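PDB 5VIT: malonate decarboxylase acyl carrier protein from Pseudomonas fluorescens, which probably carries acetyl and malonyl groups as thioesters on a phosphoribosyl-dephospho-CoA prosthetic group during malonate decarboxylation. Local coordinates for residues 6-11 with 57-62; 21-24 with 28-31; 53-58 with 83-88. All blocks are in the same frame, centred on the assembly; numbering follows the deposited sequence.

In the fold
The chain starts in strand 2-9, an outer strand of a mixed five-stranded sheet. Contact 1 ties the end of this strand to helix 52-62 and so closes a long loop. Contact 2 is nested inside that loop. It is a short local closure between the end of strand 18-21 with the loop after it and strand 27-34, toward the sheet's other edge. Contact 3 opens on helix 52-62, where contact 1 ends, and the two share His57 and Leu58. It closes a second loop, through strand 71-78, with helix 82-96, and follows contact 2 in series. The helix layer thus meets edge strand 2-9 through contact 1 and strand 27-34, next to the other edge strand, through Leu28.

Contact 1. Residues 6-11 with 57-62; sequences FEFPAG and HLFERL
The Phe6 ring is overlapped on one face by the edge of the Phe59 ring. This joins strand 2-9 to helix 52-62 in a two-layer alpha/beta fold, in which helices pack on a mixed sheet. The pair is T-shaped: the ring centroids are 5.2 Å apart and the planes meet at 69°. The touching edge atom is Phe59 CE1. It sits off-centre over the Phe6 ring, toward the rim, and is 3.7 Å from Phe6 CD1.

Phe8 lies two residues further along the strand and also turns toward the helix. It meets the root of the Phe59 side chain rather than its far end. Phe6 and Phe8 both hold CG anti to the carbonyl carbon, with chi1 -57° and -67°, and both rings extend from the strand to Phe59. Phe59 is thus held at two levels, by Phe8 near its CB and by Phe6 at its outer edge.

No hydrogen bond crosses this contact; the join is made by aromatic packing. Phe59 also touches Ile42 of the neighbouring strand and Leu89 of helix 82-96. Phe8 has a second edge-to-face partner in Phe63. On another side of the helix, Arg61 NH2 is hydrogen-bonded to Gly494 O of the MdcA chain. The closest approach across the contact is tight, with Phe8 CZ 3.4 Å from Phe59 CB.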
loop_
_atom_site.group_PDB
_atom_site.type_symbol
_atom_site.label_atom_id
_atom_site.label_comp_id
_atom_site.label_asym_id
_atom_site.label_seq_id
_atom_site.Cartn_x
_atom_site.Cartn_y
_atom_site.Cartn_z
ATOM N N PHE B 6 -12.452 13.872 23.053
ATOM C CA PHE B 6 -11.574 12.715 23.011
ATOM C C PHE B 6 -10.279 13.079 23.686
ATOM O O PHE B 6 -9.911 14.246 23.743
ATOM C CB PHE B 6 -11.307 12.258 21.570
ATOM C CG PHE B 6 -12.554 11.944 20.796
ATOM C CD1 PHE B 6 -13.288 12.957 20.207
ATOM C CD2 PHE B 6 -12.992 10.641 20.667
ATOM C CE1 PHE B 6 -14.440 12.679 19.514
ATOM C CE2 PHE B 6 -14.138 10.352 19.961
ATOM C CZ PHE B 6 -14.861 11.376 19.372
ATOM N N GLU B 7 -9.584 12.072 24.194
ATOM C CA GLU B 7 -8.299 12.308 24.816
ATOM C C GLU B 7 -7.358 11.139 24.563
ATOM O O GLU B 7 -7.757 9.973 24.563
ATOM C CB GLU B 7 -8.479 12.571 26.311
ATOM C CG GLU B 7 -7.184 12.866 27.031
ATOM C CD GLU B 7 -7.415 13.304 28.457
ATOM O OE1 GLU B 7 -6.583 12.949 29.322
ATOM O OE2 GLU B 7 -8.424 14.009 28.703
ATOM N N PHE B 8 -6.102 11.463 24.315
ATOM C CA PHE B 8 -5.141 10.454 23.931
ATOM C C PHE B 8 -3.827 10.741 24.588
ATOM O O PHE B 8 -3.537 11.897 24.900
ATOM C CB PHE B 8 -4.982 10.400 22.405
ATOM C CG PHE B 8 -6.206 9.910 21.706
ATOM C CD1 PHE B 8 -7.130 10.805 21.191
ATOM C CD2 PHE B 8 -6.459 8.549 21.609
ATOM C CE1 PHE B 8 -8.267 10.350 20.578
ATOM C CE2 PHE B 8 -7.599 8.090 20.990
ATOM C CZ PHE B 8 -8.504 8.990 20.480
ATOM N N PRO B 9 -3.030 9.683 24.815
ATOM C CA PRO B 9 -1.668 9.855 25.322
ATOM C C PRO B 9 -0.819 10.580 24.293
ATOM O O PRO B 9 -0.870 10.240 23.110
ATOM C CB PRO B 9 -1.185 8.415 25.541
ATOM C CG PRO B 9 -2.027 7.595 24.608
ATOM C CD PRO B 9 -3.374 8.265 24.616
ATOM N N ALA B 10 -0.060 11.575 24.734
ATOM C CA ALA B 10 0.784 12.336 23.817
ATOM C C ALA B 10 2.145 12.631 24.445
ATOM O O ALA B 10 2.400 12.277 25.588
ATOM C CB ALA B 10 0.089 13.625 23.405
ATOM N N GLY B 11 3.022 13.264 23.683
ATOM C CA GLY B 11 4.357 13.570 24.153
ATOM C C GLY B 11 4.437 14.992 24.661
ATOM O O GLY B 11 3.580 15.436 25.429
ATOM N N HIS B 57 -12.615 5.573 16.181
ATOM C CA HIS B 57 -11.813 4.704 15.331
ATOM C C HIS B 57 -10.788 5.479 14.525
ATOM O O HIS B 57 -9.629 5.082 14.444
ATOM C CB HIS B 57 -12.711 3.911 14.387
ATOM C CG HIS B 57 -13.514 2.859 15.080
ATOM N ND1 HIS B 57 -14.865 2.692 14.866
ATOM C CD2 HIS B 57 -13.153 1.922 15.988
ATOM C CE1 HIS B 57 -15.301 1.693 15.611
ATOM N NE2 HIS B 57 -14.283 1.208 16.301
ATOM N N LEU B 58 -11.231 6.591 13.949
ATOM C CA LEU B 58 -10.393 7.443 13.111
ATOM C C LEU B 58 -9.122 7.877 13.861
ATOM O O LEU B 58 -7.989 7.673 13.386
ATOM C CB LEU B 58 -11.223 8.651 12.657
ATOM C CG LEU B 58 -10.778 9.496 11.468
ATOM C CD1 LEU B 58 -10.129 8.629 10.445
ATOM C CD2 LEU B 58 -11.987 10.162 10.842
ATOM N N PHE B 59 -9.320 8.438 15.053
ATOM C CA PHE B 59 -8.211 8.878 15.903
ATOM C C PHE B 59 -7.345 7.714 16.388
ATOM O O PHE B 59 -6.124 7.836 16.510
ATOM C CB PHE B 59 -8.750 9.643 17.114
ATOM C CG PHE B 59 -9.444 10.929 16.766
ATOM C CD1 PHE B 59 -10.618 11.290 17.403
ATOM C CD2 PHE B 59 -8.911 11.787 15.827
ATOM C CE1 PHE B 59 -11.249 12.477 17.100
ATOM C CE2 PHE B 59 -9.547 12.978 15.520
ATOM C CZ PHE B 59 -10.715 13.320 16.155
ATOM N N GLU B 60 -7.985 6.595 16.700
ATOM C CA GLU B 60 -7.256 5.425 17.151
ATOM C C GLU B 60 -6.215 5.017 16.118
ATOM O O GLU B 60 -5.079 4.739 16.464
ATOM C CB GLU B 60 -8.205 4.268 17.420
ATOM C CG GLU B 60 -8.852 4.321 18.777
ATOM C CD GLU B 60 -9.939 3.275 18.930
ATOM O OE1 GLU B 60 -10.159 2.486 17.977
ATOM O OE2 GLU B 60 -10.579 3.254 20.002
ATOM N N ARG B 61 -6.618 5.004 14.848
ATOM C CA ARG B 61 -5.742 4.604 13.752
ATOM C C ARG B 61 -4.685 5.624 13.483
ATOM O O ARG B 61 -3.528 5.296 13.204
ATOM C CB ARG B 61 -6.547 4.384 12.490
ATOM C CG ARG B 61 -7.490 3.246 12.635
ATOM C CD ARG B 61 -7.871 2.776 11.301
ATOM N NE ARG B 61 -8.697 1.591 11.398
ATOM C CZ ARG B 61 -9.054 0.881 10.341
ATOM N NH1 ARG B 61 -8.620 1.261 9.145
ATOM N NH2 ARG B 61 -9.825 -0.193 10.486
ATOM N N LEU B 62 -5.093 6.879 13.550
ATOM C CA LEU B 62 -4.175 7.974 13.347
ATOM C C LEU B 62 -3.020 7.924 14.373
ATOM O O LEU B 62 -1.861 8.153 14.030
ATOM C CB LEU B 62 -4.951 9.285 13.427
ATOM C CG LEU B 62 -4.294 10.552 12.917
ATOM C CD1 LEU B 62 -3.939 10.423 11.437
ATOM C CD2 LEU B 62 -5.233 11.725 13.189
#

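Contact 2. Residues 21-24 with 28-31; sequences GCVG and LEVL
The flat carboxylate of Glu29 has Val23 CG2 over one face, 3.7 Å from Glu29 CD. Its oxygens look to other partners. OE1 is hydrogen-bonded to His76 ND1. A water donates to Glu29 OE2 and to Gly21 O, at 2.8 Å each, and bridges the two segments. Glu29 CG sits between its backbone N and carbonyl carbon (chi1 72°), and the extended chain beyond it carries the carboxylate past Val23. A glutamine in its place would probably lose one of the two carboxylate acceptors, leaving either His76 ND1 or the bridging water without its mate.

The second flat group is the Leu28 carbonyl. Cys22 N donates to Leu28 O at 3.0 Å from above the carbonyl plane, and the bond is bent, with 147° at the hydrogen. Gly21 CA makes a CA-H...O contact with the same oxygen at 3.3 Å. A CB on Gly21 would clash there, and the backbone angles also call for glycine.

Gly21 and Glu29 form an antiparallel non-hydrogen-bonded pair. Val23 then centres an inverse gamma turn. Together these features close a beta hairpin, whose loop holds Ser25, the predicted attachment site of the prosthetic group, unmodified here.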
loop_
_atom_site.group_PDB
_atom_site.type_symbol
_atom_site.label_atom_id
_atom_site.label_comp_id
_atom_site.label_asym_id
_atom_site.label_seq_id
_atom_site.Cartn_x
_atom_site.Cartn_y
_atom_site.Cartn_z
ATOM N N GLY B 21 -8.570 23.943 6.718
ATOM C CA GLY B 21 -9.916 23.597 6.324
ATOM C C GLY B 21 -10.926 24.702 6.457
ATOM O O GLY B 21 -10.592 25.871 6.627
ATOM N N CYS B 22 -12.186 24.307 6.403
ATOM C CA CYS B 22 -13.278 25.248 6.304
ATOM C C CYS B 22 -14.577 24.513 6.646
ATOM O O CYS B 22 -14.692 23.316 6.389
ATOM C CB CYS B 22 -13.300 25.832 4.895
ATOM S SG CYS B 22 -14.677 26.813 4.521
ATOM N N VAL B 23 -15.546 25.203 7.243
ATOM C CA VAL B 23 -16.782 24.539 7.603
ATOM C C VAL B 23 -17.772 24.637 6.439
ATOM O O VAL B 23 -18.893 25.114 6.585
ATOM C CB VAL B 23 -17.386 25.120 8.909
ATOM C CG1 VAL B 23 -18.473 24.213 9.439
ATOM C CG2 VAL B 23 -16.297 25.246 9.959
ATOM N N GLY B 24 -17.336 24.182 5.267
ATOM C CA GLY B 24 -18.225 24.039 4.124
ATOM C C GLY B 24 -18.868 22.674 4.207
ATOM O O GLY B 24 -18.331 21.795 4.883
ATOM N N LEU B 28 -14.461 20.166 6.830
ATOM C CA LEU B 28 -14.272 20.527 8.235
ATOM C C LEU B 28 -13.106 21.493 8.365
ATOM O O LEU B 28 -12.234 21.534 7.496
ATOM C CB LEU B 28 -14.003 19.284 9.093
ATOM C CG LEU B 28 -12.618 18.640 8.935
ATOM C CD1 LEU B 28 -12.345 17.686 10.081
ATOM C CD2 LEU B 28 -12.459 17.893 7.557
ATOM N N GLU B 29 -13.073 22.258 9.454
ATOM C CA GLU B 29 -11.854 22.982 9.807
ATOM C C GLU B 29 -11.246 22.350 11.046
ATOM O O GLU B 29 -11.953 21.762 11.853
ATOM C CB GLU B 29 -12.119 24.470 10.055
ATOM C CG GLU B 29 -12.880 24.753 11.356
ATOM C CD GLU B 29 -13.172 26.242 11.566
ATOM O OE1 GLU B 29 -13.827 26.584 12.581
ATOM O OE2 GLU B 29 -12.747 27.071 10.722
ATOM N N VAL B 30 -9.933 22.470 11.197
ATOM C CA VAL B 30 -9.263 21.929 12.360
ATOM C C VAL B 30 -8.325 22.995 12.932
ATOM O O VAL B 30 -7.473 23.533 12.220
ATOM C CB VAL B 30 -8.477 20.626 12.020
ATOM C CG1 VAL B 30 -7.752 20.113 13.238
ATOM C CG2 VAL B 30 -9.425 19.540 11.500
ATOM N N LEU B 31 -8.514 23.319 14.208
ATOM C CA LEU B 31 -7.617 24.227 14.920
ATOM C C LEU B 31 -6.643 23.382 15.722
ATOM O O LEU B 31 -7.061 22.461 16.420
ATOM C CB LEU B 31 -8.387 25.157 15.864
ATOM C CG LEU B 31 -9.324 26.295 15.433
ATOM C CD1 LEU B 31 -8.526 27.501 14.994
ATOM C CD2 LEU B 31 -10.337 25.876 14.374
HETATM O O HOH W 1 -11.838 27.754 8.202
#

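Contact 3. Residues 53-58 with 83-88; sequences SRWQHL and GVVRLR
Val85 holds CG1 anti to its backbone N (chi1 175°), which points this methyl at both Trp55 and Leu58 of the facing helix. Trp55 has CG beside its backbone N, with chi1 -76°. Its CB does not aim at the other helix, but the long indole brings the six-membered ring back to it. The two side chains cross at about a right angle. CZ3 of Trp55 is 3.4 Å from Val85 CG1, a tight approach, and Trp55 CH2 is 3.8 Å from Val85 CG2. Both methyls of the valine therefore meet the far end of the indole.

Leu58 stands one helical turn on from Trp55. Its two methyls divide the work. CD2 is 3.6 Å from Val85 CG1, while CD1 reaches Arg86 CB at 4.1 Å.

These residues join helix 52-62 to helix 82-96 in the helical layer on the sheet. The short segments cross at -42°, with axes 11.3 Å apart at closest approach. Trp55 continues into the core beneath, where it touches Leu4, Val44 and Ile75. Val85 touches Leu28.

The chemistry is purely apolar: no hydrogen bond or ion pair crosses between the segments. Arg86 gives only its CB to the contact, and its extended chain carries the charge away. There its NE forms a salt bridge with Glu90 and its NH1 another with Glu466 of the MdcA chain. The buried part of the contact thus holds hydrocarbon, while the guanidinium is shared between a carboxylate of its own chain and one of the MdcA chain.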
loop_
_atom_site.group_PDB
_atom_site.type_symbol
_atom_site.label_atom_id
_atom_site.label_comp_id
_atom_site.label_asym_id
_atom_site.label_seq_id
_atom_site.Cartn_x
_atom_site.Cartn_y
_atom_site.Cartn_z
ATOM N N SER B 53 -18.396 6.787 17.588
ATOM C CA SER B 53 -17.474 5.651 17.546
ATOM C C SER B 53 -16.677 5.662 16.242
ATOM O O SER B 53 -15.553 5.158 16.178
ATOM C CB SER B 53 -18.226 4.337 17.707
ATOM O OG SER B 53 -19.181 4.222 16.673
ATOM N N ARG B 54 -17.266 6.255 15.210
ATOM C CA ARG B 54 -16.555 6.526 13.972
ATOM C C ARG B 54 -15.338 7.438 14.243
ATOM O O ARG B 54 -14.217 7.111 13.859
ATOM C CB ARG B 54 -17.510 7.154 12.950
ATOM C CG ARG B 54 -16.853 7.589 11.661
ATOM C CD ARG B 54 -17.816 8.410 10.788
ATOM N NE ARG B 54 -18.614 7.581 9.878
ATOM C CZ ARG B 54 -19.856 7.160 10.114
ATOM N NH1 ARG B 54 -20.478 7.497 11.243
ATOM N NH2 ARG B 54 -20.481 6.410 9.207
ATOM N N TRP B 55 -15.561 8.561 14.928
ATOM C CA TRP B 55 -14.477 9.489 15.245
ATOM C C TRP B 55 -13.429 8.815 16.143
ATOM O O TRP B 55 -12.226 9.041 15.996
ATOM C CB TRP B 55 -15.026 10.760 15.912
ATOM C CG TRP B 55 -15.704 11.719 14.950
ATOM C CD1 TRP B 55 -17.039 11.795 14.673
ATOM C CD2 TRP B 55 -15.072 12.714 14.126
ATOM N NE1 TRP B 55 -17.282 12.780 13.745
ATOM C CE2 TRP B 55 -16.091 13.357 13.391
ATOM C CE3 TRP B 55 -13.752 13.127 13.944
ATOM C CZ2 TRP B 55 -15.826 14.387 12.490
ATOM C CZ3 TRP B 55 -13.491 14.151 13.054
ATOM C CH2 TRP B 55 -14.520 14.769 12.340
ATOM N N GLN B 56 -13.890 7.972 17.059
ATOM C CA GLN B 56 -12.996 7.210 17.930
ATOM C C GLN B 56 -12.046 6.313 17.121
ATOM O O GLN B 56 -10.818 6.286 17.345
ATOM C CB GLN B 56 -13.825 6.360 18.910
ATOM C CG GLN B 56 -12.994 5.570 19.892
ATOM C CD GLN B 56 -12.146 6.461 20.775
ATOM O OE1 GLN B 56 -12.603 7.509 21.251
ATOM N NE2 GLN B 56 -10.896 6.057 20.993
ATOM N N HIS B 57 -12.615 5.573 16.181
ATOM C CA HIS B 57 -11.813 4.704 15.331
ATOM C C HIS B 57 -10.788 5.479 14.525
ATOM O O HIS B 57 -9.629 5.082 14.444
ATOM C CB HIS B 57 -12.711 3.911 14.387
ATOM C CG HIS B 57 -13.514 2.859 15.080
ATOM N ND1 HIS B 57 -14.865 2.692 14.866
ATOM C CD2 HIS B 57 -13.153 1.922 15.988
ATOM C CE1 HIS B 57 -15.301 1.693 15.611
ATOM N NE2 HIS B 57 -14.283 1.208 16.301
ATOM N N LEU B 58 -11.231 6.591 13.949
ATOM C CA LEU B 58 -10.393 7.443 13.111
ATOM C C LEU B 58 -9.122 7.877 13.861
ATOM O O LEU B 58 -7.989 7.673 13.386
ATOM C CB LEU B 58 -11.223 8.651 12.657
ATOM C CG LEU B 58 -10.778 9.496 11.468
ATOM C CD1 LEU B 58 -10.129 8.629 10.445
ATOM C CD2 LEU B 58 -11.987 10.162 10.842
ATOM N N GLY B 83 -12.295 9.883 5.117
ATOM C CA GLY B 83 -11.168 10.140 4.244
ATOM C C GLY B 83 -10.738 11.595 4.224
ATOM O O GLY B 83 -9.550 11.896 4.379
ATOM N N VAL B 84 -11.694 12.504 4.035
ATOM C CA VAL B 84 -11.388 13.935 4.071
ATOM C C VAL B 84 -10.899 14.346 5.464
ATOM O O VAL B 84 -9.920 15.080 5.584
ATOM C CB VAL B 84 -12.612 14.796 3.674
ATOM C CG1 VAL B 84 -12.351 16.294 3.938
ATOM C CG2 VAL B 84 -12.976 14.558 2.204
ATOM N N VAL B 85 -11.576 13.856 6.507
ATOM C CA VAL B 85 -11.187 14.149 7.887
ATOM C C VAL B 85 -9.727 13.741 8.155
ATOM O O VAL B 85 -8.921 14.546 8.628
ATOM C CB VAL B 85 -12.100 13.428 8.917
ATOM C CG1 VAL B 85 -11.581 13.657 10.314
ATOM C CG2 VAL B 85 -13.551 13.886 8.796
ATOM N N ARG B 86 -9.392 12.493 7.841
ATOM C CA ARG B 86 -8.028 12.011 8.031
ATOM C C ARG B 86 -6.994 12.888 7.311
ATOM O O ARG B 86 -5.994 13.290 7.902
ATOM C CB ARG B 86 -7.892 10.564 7.556
ATOM C CG ARG B 86 -6.452 10.107 7.620
ATOM C CD ARG B 86 -6.249 8.643 7.300
ATOM N NE ARG B 86 -4.816 8.375 7.276
ATOM C CZ ARG B 86 -4.265 7.238 6.869
ATOM N NH1 ARG B 86 -5.022 6.236 6.426
ATOM N NH2 ARG B 86 -2.948 7.111 6.898
ATOM N N LEU B 87 -7.256 13.194 6.039
ATOM C CA LEU B 87 -6.336 13.994 5.233
ATOM C C LEU B 87 -6.077 15.384 5.838
ATOM O O LEU B 87 -4.938 15.838 5.905
ATOM C CB LEU B 87 -6.879 14.130 3.812
ATOM C CG LEU B 87 -5.892 14.595 2.746
ATOM C CD1 LEU B 87 -4.675 13.661 2.691
ATOM C CD2 LEU B 87 -6.589 14.662 1.393
ATOM N N ARG B 88 -7.138 16.048 6.280
ATOM C CA ARG B 88 -7.007 17.354 6.923
ATOM C C ARG B 88 -6.273 17.340 8.251
ATOM O O ARG B 88 -5.505 18.254 8.547
ATOM C CB ARG B 88 -8.375 17.963 7.136
ATOM C CG ARG B 88 -8.864 18.546 5.865
ATOM C CD ARG B 88 -9.835 19.615 6.151
ATOM N NE ARG B 88 -9.653 20.742 5.261
ATOM C CZ ARG B 88 -9.990 20.756 3.984
ATOM N NH1 ARG B 88 -10.506 19.666 3.427
ATOM N NH2 ARG B 88 -9.803 21.864 3.265
#